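Local atomic coordinates of putative glucoamylase (Bacteroides uniformis, PDB entry 4GL3), a protein that probably acts as a glycoside hydrolase of the glucoamylase type, releasing sugar from glucan chains. Residues Tyr29-Ala41 with Arg44-Ser57. Numbering follows the deposited sequence.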
loop_
_atom_site.group_PDB
_atom_site.type_symbol
_atom_site.label_atom_id
_atom_site.label_comp_id
_atom_site.label_asym_id
_atom_site.label_seq_id
_atom_site.Cartn_x
_atom_site.Cartn_y
_atom_site.Cartn_z
ATOM N N TYR A 29 -12.055 -1.002 10.218
ATOM C CA TYR A 29 -11.245 -2.192 9.984
ATOM C C TYR A 29 -9.925 -2.128 10.785
ATOM O O TYR A 29 -9.438 -3.146 11.237
ATOM C CB TYR A 29 -10.959 -2.396 8.477
ATOM C CG TYR A 29 -10.317 -3.728 8.162
ATOM C CD1 TYR A 29 -8.932 -3.903 8.274
ATOM C CD2 TYR A 29 -11.092 -4.839 7.800
ATOM C CE1 TYR A 29 -8.328 -5.125 8.033
ATOM C CE2 TYR A 29 -10.492 -6.086 7.553
ATOM C CZ TYR A 29 -9.108 -6.226 7.657
ATOM O OH TYR A 29 -8.491 -7.452 7.433
ATOM N N PHE A 30 -9.331 -0.936 10.865
ATOM C CA PHE A 30 -8.044 -0.742 11.454
ATOM C C PHE A 30 -8.076 -0.325 12.911
ATOM O O PHE A 30 -7.042 -0.383 13.574
ATOM C CB PHE A 30 -7.280 0.305 10.649
ATOM C CG PHE A 30 -6.989 -0.148 9.272
ATOM C CD1 PHE A 30 -5.996 -1.103 9.051
ATOM C CD2 PHE A 30 -7.799 0.245 8.218
ATOM C CE1 PHE A 30 -5.754 -1.576 7.789
ATOM C CE2 PHE A 30 -7.568 -0.230 6.936
ATOM C CZ PHE A 30 -6.528 -1.143 6.717
ATOM N N TRP A 31 -9.226 0.146 13.381
ATOM C CA TRP A 31 -9.375 0.629 14.728
ATOM C C TRP A 31 -10.130 -0.416 15.566
ATOM O O TRP A 31 -9.538 -1.086 16.386
ATOM C CB TRP A 31 -10.087 2.003 14.765
ATOM C CG TRP A 31 -10.068 2.556 16.124
ATOM C CD1 TRP A 31 -11.062 2.486 17.053
ATOM C CD2 TRP A 31 -8.969 3.209 16.752
ATOM N NE1 TRP A 31 -10.647 3.081 18.219
ATOM C CE2 TRP A 31 -9.361 3.529 18.052
ATOM C CE3 TRP A 31 -7.696 3.594 16.316
ATOM C CZ2 TRP A 31 -8.529 4.199 18.933
ATOM C CZ3 TRP A 31 -6.879 4.263 17.185
ATOM C CH2 TRP A 31 -7.283 4.545 18.479
ATOM N N ASP A 32 -11.430 -0.533 15.346
ATOM C CA ASP A 32 -12.279 -1.447 16.105
ATOM C C ASP A 32 -11.907 -2.912 15.873
ATOM O O ASP A 32 -11.954 -3.693 16.768
ATOM C CB ASP A 32 -13.740 -1.246 15.718
ATOM C CG ASP A 32 -14.177 0.224 15.830
ATOM O OD1 ASP A 32 -13.891 1.007 14.915
ATOM O OD2 ASP A 32 -14.775 0.577 16.843
ATOM N N PHE A 33 -11.512 -3.270 14.668
ATOM C CA PHE A 33 -11.257 -4.671 14.328
ATOM C C PHE A 33 -9.760 -5.102 14.453
ATOM O O PHE A 33 -9.425 -6.230 14.138
ATOM C CB PHE A 33 -11.754 -4.899 12.895
ATOM C CG PHE A 33 -11.703 -6.340 12.411
ATOM C CD1 PHE A 33 -12.344 -7.347 13.107
ATOM C CD2 PHE A 33 -11.077 -6.655 11.220
ATOM C CE1 PHE A 33 -12.313 -8.663 12.639
ATOM C CE2 PHE A 33 -11.030 -7.965 10.756
ATOM C CZ PHE A 33 -11.654 -8.960 11.460
ATOM N N ALA A 34 -8.891 -4.192 14.874
ATOM C CA ALA A 34 -7.480 -4.476 15.104
ATOM C C ALA A 34 -7.325 -5.473 16.210
ATOM O O ALA A 34 -8.152 -5.549 17.114
ATOM C CB ALA A 34 -6.713 -3.210 15.468
ATOM N N HIS A 35 -6.256 -6.263 16.154
ATOM C CA HIS A 35 -5.957 -7.146 17.283
ATOM C C HIS A 35 -5.857 -6.322 18.589
ATOM O O HIS A 35 -5.133 -5.345 18.627
ATOM C CB HIS A 35 -4.642 -7.901 17.062
ATOM C CG HIS A 35 -4.712 -8.933 15.994
ATOM N ND1 HIS A 35 -5.022 -10.256 16.253
ATOM C CD2 HIS A 35 -4.493 -8.839 14.662
ATOM C CE1 HIS A 35 -5.014 -10.920 15.109
ATOM N NE2 HIS A 35 -4.722 -10.077 14.125
ATOM N N PRO A 36 -6.543 -6.733 19.656
ATOM C CA PRO A 36 -6.476 -5.880 20.847
ATOM C C PRO A 36 -5.109 -5.856 21.546
ATOM O O PRO A 36 -4.789 -4.882 22.208
ATOM C CB PRO A 36 -7.550 -6.480 21.799
ATOM C CG PRO A 36 -8.401 -7.358 20.947
ATOM C CD PRO A 36 -7.515 -7.831 19.810
ATOM N N GLU A 37 -4.328 -6.921 21.430
ATOM C CA GLU A 37 -3.079 -7.046 22.182
ATOM C C GLU A 37 -2.025 -6.185 21.522
ATOM O O GLU A 37 -1.155 -5.675 22.191
ATOM C CB GLU A 37 -2.595 -8.531 22.253
ATOM C CG GLU A 37 -3.605 -9.530 22.874
ATOM C CD GLU A 37 -4.810 -9.945 21.969
ATOM O OE1 GLU A 37 -4.929 -9.512 20.781
ATOM O OE2 GLU A 37 -5.643 -10.750 22.453
ATOM N N SER A 38 -2.111 -6.010 20.204
ATOM C CA SER A 38 -1.026 -5.396 19.455
ATOM C C SER A 38 -1.381 -4.139 18.680
ATOM O O SER A 38 -0.476 -3.380 18.355
ATOM C CB SER A 38 -0.462 -6.411 18.458
ATOM O OG SER A 38 -1.455 -6.872 17.535
ATOM N N GLY A 39 -2.668 -3.962 18.323
ATOM C CA GLY A 39 -3.103 -2.912 17.385
ATOM C C GLY A 39 -2.891 -3.221 15.910
ATOM O O GLY A 39 -3.234 -2.412 15.026
ATOM N N LEU A 40 -2.336 -4.385 15.620
ATOM C CA LEU A 40 -2.081 -4.776 14.244
ATOM C C LEU A 40 -3.369 -5.203 13.531
ATOM O O LEU A 40 -4.381 -5.579 14.161
ATOM C CB LEU A 40 -1.020 -5.902 14.166
ATOM C CG LEU A 40 0.385 -5.643 14.714
ATOM C CD1 LEU A 40 1.267 -6.911 14.659
ATOM C CD2 LEU A 40 1.028 -4.452 13.968
ATOM N N ALA A 41 -3.320 -5.094 12.207
ATOM C CA ALA A 41 -4.453 -5.382 11.337
ATOM C C ALA A 41 -4.505 -6.852 10.968
ATOM O O ALA A 41 -3.468 -7.499 10.716
ATOM C CB ALA A 41 -4.353 -4.525 10.064
ATOM N N ARG A 44 -7.449 -10.360 6.793
ATOM C CA ARG A 44 -8.816 -10.353 6.216
ATOM C C ARG A 44 -9.859 -10.542 7.341
ATOM O O ARG A 44 -9.511 -10.974 8.439
ATOM C CB ARG A 44 -8.979 -11.454 5.143
ATOM C CG ARG A 44 -8.731 -12.869 5.683
ATOM C CD ARG A 44 -8.983 -13.989 4.675
ATOM N NE ARG A 44 -8.370 -13.759 3.366
ATOM C CZ ARG A 44 -9.022 -13.477 2.225
ATOM N NH1 ARG A 44 -10.357 -13.331 2.177
ATOM N NH2 ARG A 44 -8.314 -13.317 1.111
ATOM N N SER A 45 -11.124 -10.216 7.057
ATOM C CA SER A 45 -12.194 -10.340 7.995
ATOM C C SER A 45 -12.706 -11.775 8.082
ATOM O O SER A 45 -13.465 -12.075 8.977
ATOM C CB SER A 45 -13.356 -9.424 7.565
ATOM O OG SER A 45 -13.807 -9.750 6.239
ATOM N N ASN A 46 -12.364 -12.656 7.151
ATOM C CA ASN A 46 -12.925 -14.023 7.182
ATOM C C ASN A 46 -11.796 -15.089 7.155
ATOM O O ASN A 46 -11.884 -16.080 6.451
ATOM C CB ASN A 46 -13.955 -14.212 6.049
ATOM C CG ASN A 46 -13.343 -14.072 4.650
ATOM O OD1 ASN A 46 -12.263 -13.479 4.475
ATOM N ND2 ASN A 46 -14.063 -14.589 3.630
ATOM N N GLY A 47 -10.740 -14.866 7.947
ATOM C CA GLY A 47 -9.555 -15.758 8.014
ATOM C C GLY A 47 -9.301 -16.250 9.440
ATOM O O GLY A 47 -10.240 -16.432 10.240
ATOM N N GLY A 48 -8.044 -16.456 9.804
ATOM C CA GLY A 48 -7.711 -16.715 11.233
ATOM C C GLY A 48 -8.429 -15.787 12.237
ATOM O O GLY A 48 -8.999 -14.738 11.892
ATOM N N ALA A 49 -8.447 -16.181 13.496
ATOM C CA ALA A 49 -8.571 -15.202 14.571
ATOM C C ALA A 49 -7.163 -14.640 14.912
ATOM O O ALA A 49 -7.039 -13.635 15.570
ATOM C CB ALA A 49 -9.221 -15.852 15.786
ATOM N N GLU A 50 -6.098 -15.293 14.450
ATOM C CA GLU A 50 -4.749 -15.047 14.974
ATOM C C GLU A 50 -3.816 -14.239 14.075
ATOM O O GLU A 50 -2.765 -13.794 14.548
ATOM C CB GLU A 50 -4.056 -16.399 15.216
ATOM C CG GLU A 50 -4.866 -17.407 16.034
ATOM C CD GLU A 50 -4.905 -17.023 17.505
ATOM O OE1 GLU A 50 -3.842 -17.027 18.163
ATOM O OE2 GLU A 50 -5.995 -16.712 18.020
ATOM N N THR A 51 -4.142 -14.125 12.790
ATOM C CA THR A 51 -3.223 -13.587 11.778
ATOM C C THR A 51 -3.215 -12.078 11.672
ATOM O O THR A 51 -4.265 -11.463 11.529
ATOM C CB THR A 51 -3.598 -14.125 10.399
ATOM O OG1 THR A 51 -3.680 -15.519 10.531
ATOM C CG2 THR A 51 -2.537 -13.741 9.288
ATOM N N ALA A 52 -2.035 -11.492 11.797
ATOM C CA ALA A 52 -1.806 -10.054 11.556
ATOM C C ALA A 52 -0.927 -9.953 10.327
ATOM O O ALA A 52 -0.030 -10.786 10.105
ATOM C CB ALA A 52 -1.122 -9.415 12.742
ATOM N N THR A 53 -1.171 -8.954 9.497
ATOM C CA THR A 53 -0.333 -8.739 8.332
ATOM C C THR A 53 0.503 -7.485 8.476
ATOM O O THR A 53 0.007 -6.419 8.846
ATOM C CB THR A 53 -1.166 -8.809 7.051
ATOM O OG1 THR A 53 -0.285 -8.796 5.925
ATOM C CG2 THR A 53 -2.236 -7.674 7.003
ATOM N N ILE A 54 1.798 -7.596 8.203
ATOM C CA ILE A 54 2.709 -6.464 8.467
ATOM C C ILE A 54 2.553 -5.294 7.517
ATOM O O ILE A 54 2.570 -4.143 7.994
ATOM C CB ILE A 54 4.186 -6.933 8.595
ATOM C CG1 ILE A 54 4.368 -7.657 9.967
ATOM C CG2 ILE A 54 5.208 -5.808 8.399
ATOM C CD1 ILE A 54 4.422 -6.794 11.251
ATOM N N GLY A 55 2.491 -5.537 6.208
ATOM C CA GLY A 55 2.292 -4.470 5.218
ATOM C C GLY A 55 0.960 -3.743 5.404
ATOM O O GLY A 55 0.891 -2.501 5.444
ATOM N N GLY A 56 -0.088 -4.530 5.561
ATOM C CA GLY A 56 -1.430 -4.010 5.875
ATOM C C GLY A 56 -1.459 -3.253 7.189
ATOM O O GLY A 56 -2.182 -2.274 7.310
ATOM N N SER A 57 -0.707 -3.700 8.191
ATOM C CA SER A 57 -0.652 -2.954 9.471
ATOM C C SER A 57 0.048 -1.613 9.266
ATOM O O SER A 57 -0.306 -0.610 9.900
ATOM C CB SER A 57 -0.006 -3.762 10.582
ATOM O OG SER A 57 -0.810 -4.911 10.889
HETATM O O HOH W 1 -1.967 -1.478 12.269
#
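R44 and S45 lie against the rings of Y29 and F33. The phenol of Y29 points at the R44 backbone, with CA and S45 N near the plane of the ring, while its hydroxyl is hydrogen-bonded to H42 O. F33 CZ reaches S45 CA at 3.8 Å, and F33 CD2 sits over a face of the Y29 ring, offset toward the rim. R44 CB points away from segment 29-41; its NH1 donates a hydrogen bond to N46 OD1 and forms a salt bridge with D307. Past the exposed residues 46-48, A49 O lies at the edge of the H35 imidazole, 3.4 Å from CE1. H35 NE2 then donates to T51 O (3.0 Å, 156°), which stays near the ring plane although the nitrogen stands above the T51 carbonyl plane. The H42 ring stacks on H35, and an alanine at H35 would probably leave T51 O without this donor and H42 without its stacking partner. A52 CB packs on L40 CB at 3.8 Å. Strand 51-53 is an outer strand of a small antiparallel sheet and leads straight into helix 54-69 of a helix-rich chain, consistent with the six-hairpin glycosidase clan; L40 and A41 run along this strand-to-helix junction. T53 N donates to A41 O at 3.0 Å, nearly in line with the carbonyl. In the first helical turn, G56 O approaches F30 CE1. S57 OG, set beside its own backbone N (chi1 -65°), accepts from A41 N at 2.8 Å and donates to T53 O. That carbonyl also takes S57 N, from the opposite face of its plane, and L40 CD2 rests 3.6 Å from S57 CB.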